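Local coordinates for protein endoglucanase A (Clostridium acetobutylicum, PDB 3IK2) that probably hydrolyses internal beta-1,4-glucosidic bonds of cellulose and related glucans, as a family 44 glycoside hydrolase with a TIM-like barrel, at residues S182-P185 with S186-L190; L190-P193 with D194-C198. One frame throughout, in Å; residues are numbered along the deposited sequence.

Overall arrangement
Contacts 1 and 2 follow one another along the chain and share L190. Together they span most of the connection between barrel strand 174-177 and helix 198-215. Contact 1 is partly buried. It is a short helical turn held by backbone hydrogen bonds, with W184 and H188 reaching into the surrounding protein. Contact 2 is a surface loop without regular structure. Across it the histidine H192 approaches backbone and hydroxyl oxygens, and an acetate lies beside the backbone of K195. The two centres lie about 6 Å apart, and the contacts touch directly: P185 CB packs on H192 O at 3.5 Å.

Contact 1 (S182-P185 with S186-L190); sequences SLWP and STHPL
L183, just before the short helix 184-187, meets T187 at its end. This helix follows strand 174-177 of the TIM-like barrel and belongs to the connection that leads on to helix 198-215. T187 N donates to L183 O at 2.8 Å, almost head-on to the carbonyl. S186 N reaches the same oxygen in a weak, bent bond of 3.1 Å, so two successive amides converge on L183 O. The side chain of T187 stands over this turn. Its CB packs against L183 O at 3.3 Å. From there OG1 lies anti to the carbonyl carbon (chi1 -61°), which sets it alongside L183 CB at 3.7 Å. The other branch, CG2, turns toward the next residue and sits above one face of the H188 ring, offset toward its rim. L183 itself sends CD2 toward S186 OG, a loose approach of 3.9 Å.

H188 is the first residue to leave helical geometry. Its amide still bonds to W184 O, at 2.7 Å, but the N-H comes in bent and tilted by 35° from the carbonyl plane. H188 CB rests against the same oxygen. The imidazole then runs on to N40, whose backbone O accepts a hydrogen bond from NE2. The W184 CB leaves away from residues 186-190. Its indole NE1 is bonded to D178 OD1, and its ring lies against E200 and K204 of helix 198-215. W184 thus joins the turn to D178 and helix 198-215, and H188 joins it to N40. P189 follows and has no N-H to continue the helical pattern. Instead its CB packs on P185 O at 3.3 Å.

Contact 2 (L190-P193 with D194-C198); sequences LIHP and DKTKC. With ACT (acetate ion), chain J.
A chi1 of -168° swings the H192 ring away from its own amide nitrogen, and chi2 of -71° sets it beside D194 O, which lies near the ring plane at a modelled spacing too close to be trusted. The residues form an irregular connection in the TIM-like barrel, between helix 184-187 and helix 198-215. D194 O is 2.6 Å from H192 ND1 in the model, and the ring position may not be exact. The other ring nitrogen is clearer: NE2 is hydrogen-bonded to E200 OE2 on helix 198-215, which helps to fix the ring's rotation. The W184 indole also meets this ring, with the planes at about 50°.

T196 crosses the H192 side chain at about a right angle. Its OG1 comes within 3.6 Å of H192 CE1, but its hydrogen bond goes to P181 O. The T196 side chain also touches W184 and P185, so the chain lies against the preceding helix here.

P193 and D194 make an exposed corner. Further on, K197 takes the N-cap position of helix 198-215, and its own N donates to E200 OE1. An acetate, probably from the crystallisation liquor, accepts a nearly straight bond (173°) from K195 N. The 2.5 Å from K195 N to acetate O is shorter than expected, so the acetate position may be inexact.

Contact 1 (S182-P185 with S186-L190)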
loop_
_atom_site.group_PDB
_atom_site.type_symbol
_atom_site.label_atom_id
_atom_site.label_comp_id
_atom_site.label_asym_id
_atom_site.label_seq_id
_atom_site.Cartn_x
_atom_site.Cartn_y
_atom_site.Cartn_z
ATOM N N SER A 182 9.186 14.938 0.365
ATOM C CA SER A 182 8.771 16.344 0.394
ATOM C C SER A 182 8.313 16.767 1.804
ATOM O O SER A 182 8.189 17.960 2.099
ATOM C CB SER A 182 7.698 16.635 -0.675
ATOM O OG SER A 182 6.391 16.242 -0.279
ATOM N N LEU A 183 8.081 15.785 2.687
ATOM C CA LEU A 183 7.793 16.094 4.073
ATOM C C LEU A 183 9.023 16.011 4.976
ATOM O O LEU A 183 8.903 16.185 6.159
ATOM C CB LEU A 183 6.682 15.177 4.615
ATOM C CG LEU A 183 5.308 15.387 4.003
ATOM C CD1 LEU A 183 4.237 14.597 4.805
ATOM C CD2 LEU A 183 4.998 16.877 3.948
ATOM N N TRP A 184 10.205 15.760 4.429
ATOM C CA TRP A 184 11.395 15.672 5.289
ATOM C C TRP A 184 11.561 16.880 6.207
ATOM O O TRP A 184 11.857 16.685 7.365
ATOM C CB TRP A 184 12.680 15.465 4.491
ATOM C CG TRP A 184 12.880 14.075 3.984
ATOM C CD1 TRP A 184 12.324 12.916 4.479
ATOM C CD2 TRP A 184 13.701 13.684 2.883
ATOM N NE1 TRP A 184 12.734 11.837 3.741
ATOM C CE2 TRP A 184 13.596 12.272 2.763
ATOM C CE3 TRP A 184 14.498 14.385 1.975
ATOM C CZ2 TRP A 184 14.275 11.544 1.772
ATOM C CZ3 TRP A 184 15.163 13.653 0.963
ATOM C CH2 TRP A 184 15.043 12.260 0.879
ATOM N N PRO A 185 11.390 18.129 5.691
ATOM C CA PRO A 185 11.581 19.315 6.557
ATOM C C PRO A 185 10.549 19.490 7.670
ATOM O O PRO A 185 10.850 20.131 8.678
ATOM C CB PRO A 185 11.494 20.499 5.573
ATOM C CG PRO A 185 10.656 19.988 4.446
ATOM C CD PRO A 185 11.042 18.523 4.307
ATOM N N SER A 186 9.334 18.973 7.496
ATOM C CA SER A 186 8.326 19.142 8.539
ATOM C C SER A 186 8.169 17.916 9.416
ATOM O O SER A 186 7.796 18.040 10.569
ATOM C CB SER A 186 6.990 19.585 7.960
ATOM O OG SER A 186 6.602 18.708 6.958
ATOM N N THR A 187 8.423 16.734 8.859
ATOM C CA THR A 187 8.462 15.518 9.644
ATOM C C THR A 187 9.824 15.372 10.366
ATOM O O THR A 187 9.867 14.986 11.564
ATOM C CB THR A 187 8.183 14.274 8.783
ATOM O OG1 THR A 187 6.880 14.372 8.206
ATOM C CG2 THR A 187 8.248 12.981 9.649
ATOM N N HIS A 188 10.901 15.668 9.633
ATOM C CA HIS A 188 12.290 15.534 10.114
ATOM C C HIS A 188 13.147 16.817 9.997
ATOM O O HIS A 188 14.235 16.783 9.369
ATOM C CB HIS A 188 13.005 14.369 9.388
ATOM C CG HIS A 188 12.389 13.029 9.656
ATOM N ND1 HIS A 188 12.451 12.412 10.891
ATOM C CD2 HIS A 188 11.652 12.219 8.868
ATOM C CE1 HIS A 188 11.815 11.257 10.835
ATOM N NE2 HIS A 188 11.328 11.113 9.615
ATOM N N PRO A 189 12.707 17.928 10.651
ATOM C CA PRO A 189 13.445 19.203 10.564
ATOM C C PRO A 189 14.877 19.080 11.070
ATOM O O PRO A 189 15.773 19.782 10.598
ATOM C CB PRO A 189 12.645 20.149 11.474
ATOM C CG PRO A 189 11.826 19.261 12.360
ATOM C CD PRO A 189 11.513 18.055 11.516
ATOM N N LEU A 190 15.099 18.168 12.008
ATOM C CA LEU A 190 16.448 18.007 12.571
ATOM C C LEU A 190 17.411 17.248 11.644
ATOM O O LEU A 190 18.648 17.392 11.749
ATOM C CB LEU A 190 16.355 17.341 13.947
ATOM C CG LEU A 190 16.437 18.214 15.194
ATOM C CD1 LEU A 190 15.750 19.575 15.093
ATOM C CD2 LEU A 190 16.019 17.406 16.453
#

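Contact 2 (L190-P193 with D194-C198)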
loop_
_atom_site.group_PDB
_atom_site.type_symbol
_atom_site.label_atom_id
_atom_site.label_comp_id
_atom_site.label_asym_id
_atom_site.label_seq_id
_atom_site.Cartn_x
_atom_site.Cartn_y
_atom_site.Cartn_z
ATOM N N LEU A 190 15.099 18.168 12.008
ATOM C CA LEU A 190 16.448 18.007 12.571
ATOM C C LEU A 190 17.411 17.248 11.644
ATOM O O LEU A 190 18.648 17.392 11.749
ATOM C CB LEU A 190 16.355 17.341 13.947
ATOM C CG LEU A 190 16.437 18.214 15.194
ATOM C CD1 LEU A 190 15.750 19.575 15.093
ATOM C CD2 LEU A 190 16.019 17.406 16.453
ATOM N N ILE A 191 16.843 16.454 10.742
ATOM C CA ILE A 191 17.629 15.740 9.726
ATOM C C ILE A 191 17.786 16.617 8.481
ATOM O O ILE A 191 18.856 16.706 7.900
ATOM C CB ILE A 191 16.913 14.382 9.336
ATOM C CG1 ILE A 191 16.771 13.459 10.548
ATOM C CG2 ILE A 191 17.585 13.637 8.131
ATOM C CD1 ILE A 191 16.239 12.066 10.177
ATOM N N HIS A 192 16.683 17.235 8.063
ATOM C CA HIS A 192 16.593 17.871 6.760
ATOM C C HIS A 192 15.787 19.194 6.838
ATOM O O HIS A 192 14.673 19.258 6.292
ATOM C CB HIS A 192 15.951 16.893 5.750
ATOM C CG HIS A 192 16.070 17.316 4.319
ATOM N ND1 HIS A 192 15.366 18.387 3.798
ATOM C CD2 HIS A 192 16.794 16.801 3.290
ATOM C CE1 HIS A 192 15.646 18.506 2.509
ATOM N NE2 HIS A 192 16.522 17.567 2.180
ATOM N N PRO A 193 16.353 20.244 7.499
ATOM C CA PRO A 193 15.689 21.539 7.724
ATOM C C PRO A 193 15.087 22.190 6.457
ATOM O O PRO A 193 14.033 22.828 6.532
ATOM C CB PRO A 193 16.832 22.441 8.287
ATOM C CG PRO A 193 18.073 21.729 8.084
ATOM C CD PRO A 193 17.699 20.250 8.106
ATOM N N ASP A 194 15.760 22.038 5.328
ATOM C CA ASP A 194 15.360 22.702 4.100
ATOM C C ASP A 194 14.306 21.943 3.294
ATOM O O ASP A 194 14.213 20.728 3.347
ATOM C CB ASP A 194 16.567 22.944 3.197
ATOM C CG ASP A 194 17.634 23.856 3.832
ATOM O OD1 ASP A 194 17.375 24.611 4.793
ATOM O OD2 ASP A 194 18.766 23.807 3.330
ATOM N N LYS A 195 13.525 22.678 2.518
ATOM C CA LYS A 195 12.618 22.056 1.557
ATOM C C LYS A 195 13.369 21.101 0.616
ATOM O O LYS A 195 14.492 21.365 0.199
ATOM C CB LYS A 195 11.834 23.141 0.802
ATOM C CG LYS A 195 10.663 23.717 1.651
ATOM C CD LYS A 195 9.719 24.597 0.813
ATOM C CE LYS A 195 8.284 24.619 1.402
ATOM N NZ LYS A 195 7.260 25.515 0.675
ATOM N N THR A 196 12.762 19.965 0.319
ATOM C CA THR A 196 13.343 19.000 -0.603
ATOM C C THR A 196 13.123 19.448 -2.052
ATOM O O THR A 196 12.021 19.746 -2.461
ATOM C CB THR A 196 12.708 17.611 -0.406
ATOM O OG1 THR A 196 12.630 17.316 1.006
ATOM C CG2 THR A 196 13.485 16.552 -1.167
ATOM N N LYS A 197 14.188 19.487 -2.829
ATOM C CA LYS A 197 14.073 19.888 -4.207
ATOM C C LYS A 197 13.631 18.705 -5.064
ATOM O O LYS A 197 13.873 17.542 -4.724
ATOM C CB LYS A 197 15.403 20.427 -4.706
ATOM C CG LYS A 197 15.754 21.797 -4.179
ATOM C CD LYS A 197 17.134 22.174 -4.741
ATOM C CE LYS A 197 17.499 23.611 -4.480
ATOM N NZ LYS A 197 17.742 23.814 -3.029
ATOM N N CYS A 198 12.941 19.025 -6.159
ATOM C CA CYS A 198 12.604 18.043 -7.177
ATOM C C CYS A 198 13.879 17.390 -7.671
ATOM O O CYS A 198 13.960 16.172 -7.753
ATOM C CB CYS A 198 11.850 18.702 -8.349
ATOM S SG CYS A 198 10.315 19.404 -7.840
HETATM C C ACT J . 14.236 26.079 2.439
HETATM O O ACT J . 13.589 25.111 2.863
HETATM O OXT ACT J . 14.360 27.002 3.273
HETATM C CH3 ACT J . 14.811 26.111 1.047
#